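Local coordinates for WbmS, polysaccharide deacetylase involved in O-antigen biosynthesis (Bordetella bronchiseptica, PDB 3HFT), which probably removes acetyl groups from a polysaccharide during O-antigen biosynthesis, as a zinc-binding member of the polysaccharide deacetylase family, at residues L41-D46 with D58-A63; A49-Q54 with H211-T216. All coordinates share one frame; numbering follows the deposited sequence.

Interaction 1 (L41-D46 with D58-A63). With EDO (1,2-ethanediol), chain D.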
loop_
_atom_site.group_PDB
_atom_site.type_symbol
_atom_site.label_atom_id
_atom_site.label_comp_id
_atom_site.label_asym_id
_atom_site.label_seq_id
_atom_site.Cartn_x
_atom_site.Cartn_y
_atom_site.Cartn_z
ATOM N N LEU A 41 1.039 -10.365 -16.466
ATOM C CA LEU A 41 -0.378 -10.673 -16.310
ATOM C C LEU A 41 -0.529 -11.486 -15.038
ATOM O O LEU A 41 0.183 -12.505 -14.834
ATOM C CB LEU A 41 -0.896 -11.473 -17.508
ATOM C CG LEU A 41 -0.886 -10.793 -18.882
ATOM C CD1 LEU A 41 -1.281 -11.799 -19.990
ATOM C CD2 LEU A 41 -1.802 -9.595 -18.881
ATOM N N THR A 42 -1.412 -11.032 -14.164
ATOM C CA THR A 42 -1.658 -11.700 -12.904
ATOM C C THR A 42 -3.162 -11.961 -12.765
ATOM O O THR A 42 -3.988 -11.162 -13.208
ATOM C CB THR A 42 -1.094 -10.909 -11.683
ATOM O OG1 THR A 42 -1.861 -9.722 -11.464
ATOM C CG2 THR A 42 0.409 -10.567 -11.866
ATOM N N PHE A 43 -3.482 -13.092 -12.146
ATOM C CA PHE A 43 -4.844 -13.536 -11.979
ATOM C C PHE A 43 -5.144 -13.868 -10.534
ATOM O O PHE A 43 -4.548 -14.750 -9.970
ATOM C CB PHE A 43 -5.065 -14.751 -12.881
ATOM C CG PHE A 43 -4.905 -14.419 -14.339
ATOM C CD1 PHE A 43 -5.988 -13.964 -15.072
ATOM C CD2 PHE A 43 -3.672 -14.518 -14.949
ATOM C CE1 PHE A 43 -5.834 -13.585 -16.386
ATOM C CE2 PHE A 43 -3.497 -14.157 -16.263
ATOM C CZ PHE A 43 -4.571 -13.681 -16.983
ATOM N N ASP A 44 -6.047 -13.105 -9.938
ATOM C CA ASP A 44 -6.568 -13.348 -8.606
ATOM C C ASP A 44 -7.793 -14.279 -8.805
ATOM O O ASP A 44 -8.840 -13.871 -9.354
ATOM C CB ASP A 44 -7.028 -12.057 -7.953
ATOM C CG ASP A 44 -5.869 -11.136 -7.570
ATOM O OD1 ASP A 44 -4.697 -11.550 -7.645
ATOM O OD2 ASP A 44 -6.159 -9.987 -7.174
ATOM N N ILE A 45 -7.630 -15.521 -8.414
ATOM C CA ILE A 45 -8.615 -16.567 -8.736
ATOM C C ILE A 45 -9.972 -16.284 -8.066
ATOM O O ILE A 45 -11.007 -16.512 -8.658
ATOM C CB ILE A 45 -8.007 -17.960 -8.476
ATOM C CG1 ILE A 45 -6.837 -18.201 -9.468
ATOM C CG2 ILE A 45 -9.086 -19.097 -8.583
ATOM C CD1 ILE A 45 -6.074 -19.547 -9.266
ATOM N N ASP A 46 -9.951 -15.733 -6.857
ATOM C CA ASP A 46 -11.160 -15.343 -6.114
ATOM C C ASP A 46 -12.277 -16.386 -6.122
ATOM O O ASP A 46 -13.437 -16.076 -6.427
ATOM C CB ASP A 46 -11.687 -13.983 -6.590
ATOM C CG ASP A 46 -10.851 -12.846 -6.064
ATOM O OD1 ASP A 46 -9.697 -13.127 -5.681
ATOM O OD2 ASP A 46 -11.329 -11.692 -6.044
ATOM N N ASP A 58 -7.415 -21.535 -20.413
ATOM C CA ASP A 58 -7.418 -21.826 -21.855
ATOM C C ASP A 58 -7.077 -20.610 -22.719
ATOM O O ASP A 58 -6.319 -20.703 -23.676
ATOM C CB ASP A 58 -8.760 -22.397 -22.274
ATOM C CG ASP A 58 -9.009 -23.787 -21.712
ATOM O OD1 ASP A 58 -8.039 -24.480 -21.310
ATOM O OD2 ASP A 58 -10.195 -24.165 -21.671
ATOM N N LEU A 59 -7.588 -19.454 -22.331
ATOM C CA LEU A 59 -7.347 -18.219 -23.044
ATOM C C LEU A 59 -5.865 -17.820 -23.005
ATOM O O LEU A 59 -5.260 -17.500 -24.044
ATOM C CB LEU A 59 -8.247 -17.143 -22.430
ATOM C CG LEU A 59 -8.828 -16.066 -23.319
ATOM C CD1 LEU A 59 -9.546 -16.689 -24.496
ATOM C CD2 LEU A 59 -9.784 -15.167 -22.518
ATOM N N ILE A 60 -5.251 -17.890 -21.824
ATOM C CA ILE A 60 -3.815 -17.576 -21.687
ATOM C C ILE A 60 -2.911 -18.646 -22.338
ATOM O O ILE A 60 -1.957 -18.309 -23.049
ATOM C CB ILE A 60 -3.444 -17.343 -20.215
ATOM C CG1 ILE A 60 -4.346 -16.261 -19.615
ATOM C CG2 ILE A 60 -1.978 -16.917 -20.071
ATOM C CD1 ILE A 60 -4.437 -14.947 -20.470
ATOM N N GLU A 61 -3.228 -19.934 -22.128
ATOM C CA GLU A 61 -2.513 -21.012 -22.799
ATOM C C GLU A 61 -2.575 -20.869 -24.322
ATOM O O GLU A 61 -1.584 -21.082 -24.994
ATOM C CB GLU A 61 -3.009 -22.389 -22.330
ATOM C CG GLU A 61 -2.582 -22.618 -20.872
ATOM C CD GLU A 61 -2.702 -24.056 -20.369
ATOM O OE1 GLU A 61 -3.544 -24.824 -20.891
ATOM O OE2 GLU A 61 -1.961 -24.375 -19.393
ATOM N N GLY A 62 -3.719 -20.460 -24.858
ATOM C CA GLY A 62 -3.849 -20.247 -26.297
ATOM C C GLY A 62 -2.933 -19.168 -26.851
ATOM O O GLY A 62 -2.525 -19.233 -28.013
ATOM N N ALA A 63 -2.611 -18.176 -26.024
ATOM C CA ALA A 63 -1.708 -17.093 -26.395
ATOM C C ALA A 63 -0.264 -17.525 -26.256
ATOM O O ALA A 63 0.626 -16.950 -26.868
ATOM C CB ALA A 63 -1.989 -15.859 -25.510
HETATM C C1 EDO D . -14.871 -9.035 -7.686
HETATM O O1 EDO D . -14.810 -7.942 -8.605
HETATM C C2 EDO D . -14.041 -10.207 -8.220
HETATM O O2 EDO D . -13.618 -11.070 -7.150
#

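Interaction 2 (A49-Q54 with H211-T216). With EDO (1,2-ethanediol), chain D.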
loop_
_atom_site.group_PDB
_atom_site.type_symbol
_atom_site.label_atom_id
_atom_site.label_comp_id
_atom_site.label_asym_id
_atom_site.label_seq_id
_atom_site.Cartn_x
_atom_site.Cartn_y
_atom_site.Cartn_z
ATOM N N ALA A 49 -15.452 -20.879 -9.851
ATOM C CA ALA A 49 -15.782 -22.242 -10.144
ATOM C C ALA A 49 -14.750 -22.755 -11.155
ATOM O O ALA A 49 -14.203 -21.992 -11.930
ATOM C CB ALA A 49 -17.208 -22.318 -10.759
ATOM N N ASP A 50 -14.525 -24.062 -11.171
ATOM C CA ASP A 50 -13.577 -24.675 -12.083
ATOM C C ASP A 50 -13.810 -24.349 -13.556
ATOM O O ASP A 50 -12.845 -24.140 -14.284
ATOM C CB ASP A 50 -13.571 -26.196 -11.889
ATOM C CG ASP A 50 -12.803 -26.638 -10.652
ATOM O OD1 ASP A 50 -12.167 -25.827 -9.951
ATOM O OD2 ASP A 50 -12.825 -27.841 -10.369
ATOM N N PHE A 51 -15.066 -24.321 -14.025
ATOM C CA PHE A 51 -15.302 -24.070 -15.457
ATOM C C PHE A 51 -14.889 -22.642 -15.817
ATOM O O PHE A 51 -14.377 -22.378 -16.910
ATOM C CB PHE A 51 -16.759 -24.372 -15.881
ATOM C CG PHE A 51 -17.773 -23.365 -15.409
ATOM C CD1 PHE A 51 -18.364 -23.487 -14.159
ATOM C CD2 PHE A 51 -18.215 -22.354 -16.255
ATOM C CE1 PHE A 51 -19.311 -22.575 -13.723
ATOM C CE2 PHE A 51 -19.178 -21.448 -15.841
ATOM C CZ PHE A 51 -19.723 -21.547 -14.571
ATOM N N VAL A 52 -15.075 -21.727 -14.873
ATOM C CA VAL A 52 -14.662 -20.336 -15.045
ATOM C C VAL A 52 -13.132 -20.229 -15.057
ATOM O O VAL A 52 -12.570 -19.577 -15.925
ATOM C CB VAL A 52 -15.278 -19.441 -13.953
ATOM C CG1 VAL A 52 -14.673 -18.006 -13.973
ATOM C CG2 VAL A 52 -16.805 -19.409 -14.096
ATOM N N LEU A 53 -12.459 -20.872 -14.103
ATOM C CA LEU A 53 -10.992 -20.816 -14.057
ATOM C C LEU A 53 -10.425 -21.491 -15.300
ATOM O O LEU A 53 -9.506 -20.964 -15.929
ATOM C CB LEU A 53 -10.455 -21.467 -12.765
ATOM C CG LEU A 53 -8.933 -21.579 -12.633
ATOM C CD1 LEU A 53 -8.247 -20.225 -12.804
ATOM C CD2 LEU A 53 -8.590 -22.189 -11.282
ATOM N N GLN A 54 -11.011 -22.622 -15.698
ATOM C CA GLN A 54 -10.531 -23.315 -16.897
ATOM C C GLN A 54 -10.589 -22.447 -18.144
ATOM O O GLN A 54 -9.703 -22.500 -18.987
ATOM C CB GLN A 54 -11.297 -24.601 -17.169
ATOM C CG GLN A 54 -10.646 -25.414 -18.322
ATOM C CD GLN A 54 -9.270 -25.936 -17.951
ATOM O OE1 GLN A 54 -9.143 -26.647 -16.967
ATOM N NE2 GLN A 54 -8.239 -25.575 -18.716
ATOM N N HIS A 211 -14.504 -12.189 -14.207
ATOM C CA HIS A 211 -14.728 -11.053 -15.122
ATOM C C HIS A 211 -14.284 -11.363 -16.527
ATOM O O HIS A 211 -14.872 -10.883 -17.496
ATOM C CB HIS A 211 -14.086 -9.772 -14.598
ATOM C CG HIS A 211 -14.652 -9.323 -13.296
ATOM N ND1 HIS A 211 -16.005 -9.243 -13.076
ATOM C CD2 HIS A 211 -14.058 -8.978 -12.132
ATOM C CE1 HIS A 211 -16.222 -8.840 -11.837
ATOM N NE2 HIS A 211 -15.054 -8.663 -11.246
ATOM N N VAL A 212 -13.245 -12.178 -16.666
ATOM C CA VAL A 212 -12.828 -12.616 -18.015
ATOM C C VAL A 212 -13.953 -13.483 -18.600
ATOM O O VAL A 212 -14.322 -13.343 -19.749
ATOM C CB VAL A 212 -11.459 -13.364 -17.973
ATOM C CG1 VAL A 212 -11.065 -13.938 -19.350
ATOM C CG2 VAL A 212 -10.350 -12.396 -17.434
ATOM N N TYR A 213 -14.505 -14.386 -17.808
ATOM C CA TYR A 213 -15.593 -15.233 -18.284
ATOM C C TYR A 213 -16.825 -14.446 -18.740
ATOM O O TYR A 213 -17.402 -14.749 -19.775
ATOM C CB TYR A 213 -16.003 -16.242 -17.206
ATOM C CG TYR A 213 -16.836 -17.363 -17.769
ATOM C CD1 TYR A 213 -16.235 -18.506 -18.315
ATOM C CD2 TYR A 213 -18.216 -17.273 -17.812
ATOM C CE1 TYR A 213 -16.985 -19.527 -18.843
ATOM C CE2 TYR A 213 -18.964 -18.285 -18.380
ATOM C CZ TYR A 213 -18.336 -19.407 -18.881
ATOM O OH TYR A 213 -19.079 -20.424 -19.404
HETATM N N MSE A 214 -17.239 -13.461 -17.959
HETATM C CA MSE A 214 -18.450 -12.677 -18.281
HETATM C C MSE A 214 -18.155 -11.444 -19.122
HETATM O O MSE A 214 -19.083 -10.733 -19.494
HETATM C CB MSE A 214 -19.155 -12.193 -17.003
HETATM C CG MSE A 214 -19.496 -13.329 -16.009
HETATM SE SE MSE A 214 -20.570 -12.617 -14.540
HETATM C CE MSE A 214 -21.765 -12.534 -15.334
ATOM N N ASN A 215 -16.879 -11.179 -19.393
ATOM C CA ASN A 215 -16.475 -9.989 -20.159
ATOM C C ASN A 215 -17.032 -8.745 -19.506
ATOM O O ASN A 215 -17.521 -7.822 -20.163
ATOM C CB ASN A 215 -16.885 -10.078 -21.622
ATOM C CG ASN A 215 -16.321 -8.931 -22.475
ATOM O OD1 ASN A 215 -15.208 -8.445 -22.239
ATOM N ND2 ASN A 215 -17.091 -8.508 -23.471
ATOM N N THR A 216 -16.875 -8.699 -18.194
ATOM C CA THR A 216 -17.444 -7.626 -17.387
ATOM C C THR A 216 -16.997 -6.225 -17.816
ATOM O O THR A 216 -15.803 -5.931 -17.899
ATOM C CB THR A 216 -17.057 -7.778 -15.909
ATOM O OG1 THR A 216 -17.456 -9.069 -15.461
ATOM C CG2 THR A 216 -17.687 -6.678 -15.043
HETATM C C1 EDO D . -14.871 -9.035 -7.686
HETATM O O1 EDO D . -14.810 -7.942 -8.605
HETATM C C2 EDO D . -14.041 -10.207 -8.220
HETATM O O2 EDO D . -13.618 -11.070 -7.150
#

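Interaction 1 (L41-D46 with D58-A63)
Apolar packing joins Phe43 and Leu41 of strand 39-44 to Ile60 of helix 50-63. The Phe43 and Ile60 side chains come from opposite directions, Ile60 reaching the outer rim of the Phe43 ring at CZ obliquely. There Phe43 CZ lies 3.7 Å from Ile60 CG1, with the terminal Ile60 CD1 equally near, and Phe43 CE2 adds a longer touch to CG1. Ile60 holds CG1 anti to its carbonyl carbon (chi1 -55°), which turns this longer branch to the strand. Leu41, two residues before Phe43 and on the same side of the strand, makes a looser contact, its CD1 4.5 Å from Ile60 CD1. All three side chains are buried; Leu253 of helix 245-256 touches both Leu41 and Ile60, and Phe43 also stacks with Trp69 of the neighbouring strand.

Just past the end of the strand, Asp46 carries the metal and ligand contacts. Asp46 OD1 is a zinc ligand, completing the metal site with His92 and His127, while Asp46 OD2 accepts a 2.6 Å hydrogen bond from O2 of a bound 1,2-ethanediol. The carboxylate thus gives one oxygen to the metal and the other to the diol.

Strand 39-44, helix 50-63 and strand 67-71 form a beta-alpha-beta unit, and this packing seats its crossover helix on the parallel sheet, with a zinc ligand just beyond the strand's C-terminal end, as in metal-dependent polysaccharide deacetylases.

Interaction 2 (A49-Q54 with H211-T216)
Tyr213, in the last turn of helix 209-214, lies against Val52 and Phe51 in the first turns of helix 50-63. Its CB starts beside Val52, 3.9 Å from Val52 CG1. Further out, Tyr213 CD1 lies 4.1 Å from Val52 CA, and Val52 CG2 sits over one face of the tyrosine ring, displaced toward its rim. Tyr213 CE1 then meets Phe51 CD2, and Tyr213 CZ is 3.8 Å from Phe51 CE2. At the tip, Tyr213 OH lies 3.7 Å from Phe51 CE2, near the plane of the phenylalanine ring.

The two helices follow strands 39-44 and 203-207, neighbours in the parallel sheet, so the contact packs adjacent helices of the deacetylase fold. Helix 209-214 closes in a Schellman motif: Thr216 N bonds to His211 O, and Asn215, with positive phi, makes a weak bond from its N to Val212 O.

The aromatic pair is a T-shaped stack, the edge of Phe51 toward the tyrosine face, with centroids 5.4 Å apart and planes at 89°. With CG between the backbone N and carbonyl carbon (chi1 73°), the Phe51 ring is brought over Val52 CG2 and its CD2-CE2 edge to Tyr213. Arg239 forms a cation-pi pair with Tyr213, while Leu235 touches both Tyr213 and Val52.

Thr216 OG1 meets His211 ND1 in a 2.8 Å hydrogen bond that restrains the imidazole's rotation. Across that ring, His211 NE2 donates a nearly straight bond, 174° at the hydrogen, to 1,2-ethanediol O1.

How the interactions relate
Helix 50-63 serves both contacts: its later turns meet strand 39-44 in interaction 1, and its first turns meet helix 209-214 in interaction 2. The two centres are 10 Å apart, and the two contacts touch each other, Leu59 CD2 lying 3.6 Å from Val212 CG1 and Ile45 CG2 4.1 Å from Leu53 CD2. One 1,2-ethanediol, probably from the crystallisation liquor, links the two contacts beside the zinc site, hydrogen-bonded to Asp46 of 41-46, His211 of 211-216 and also Asp180. The apolar packing itself stands back from the metal, the Phe43 side chain about 10 Å and that of Val52 about 13 Å from the zinc ion.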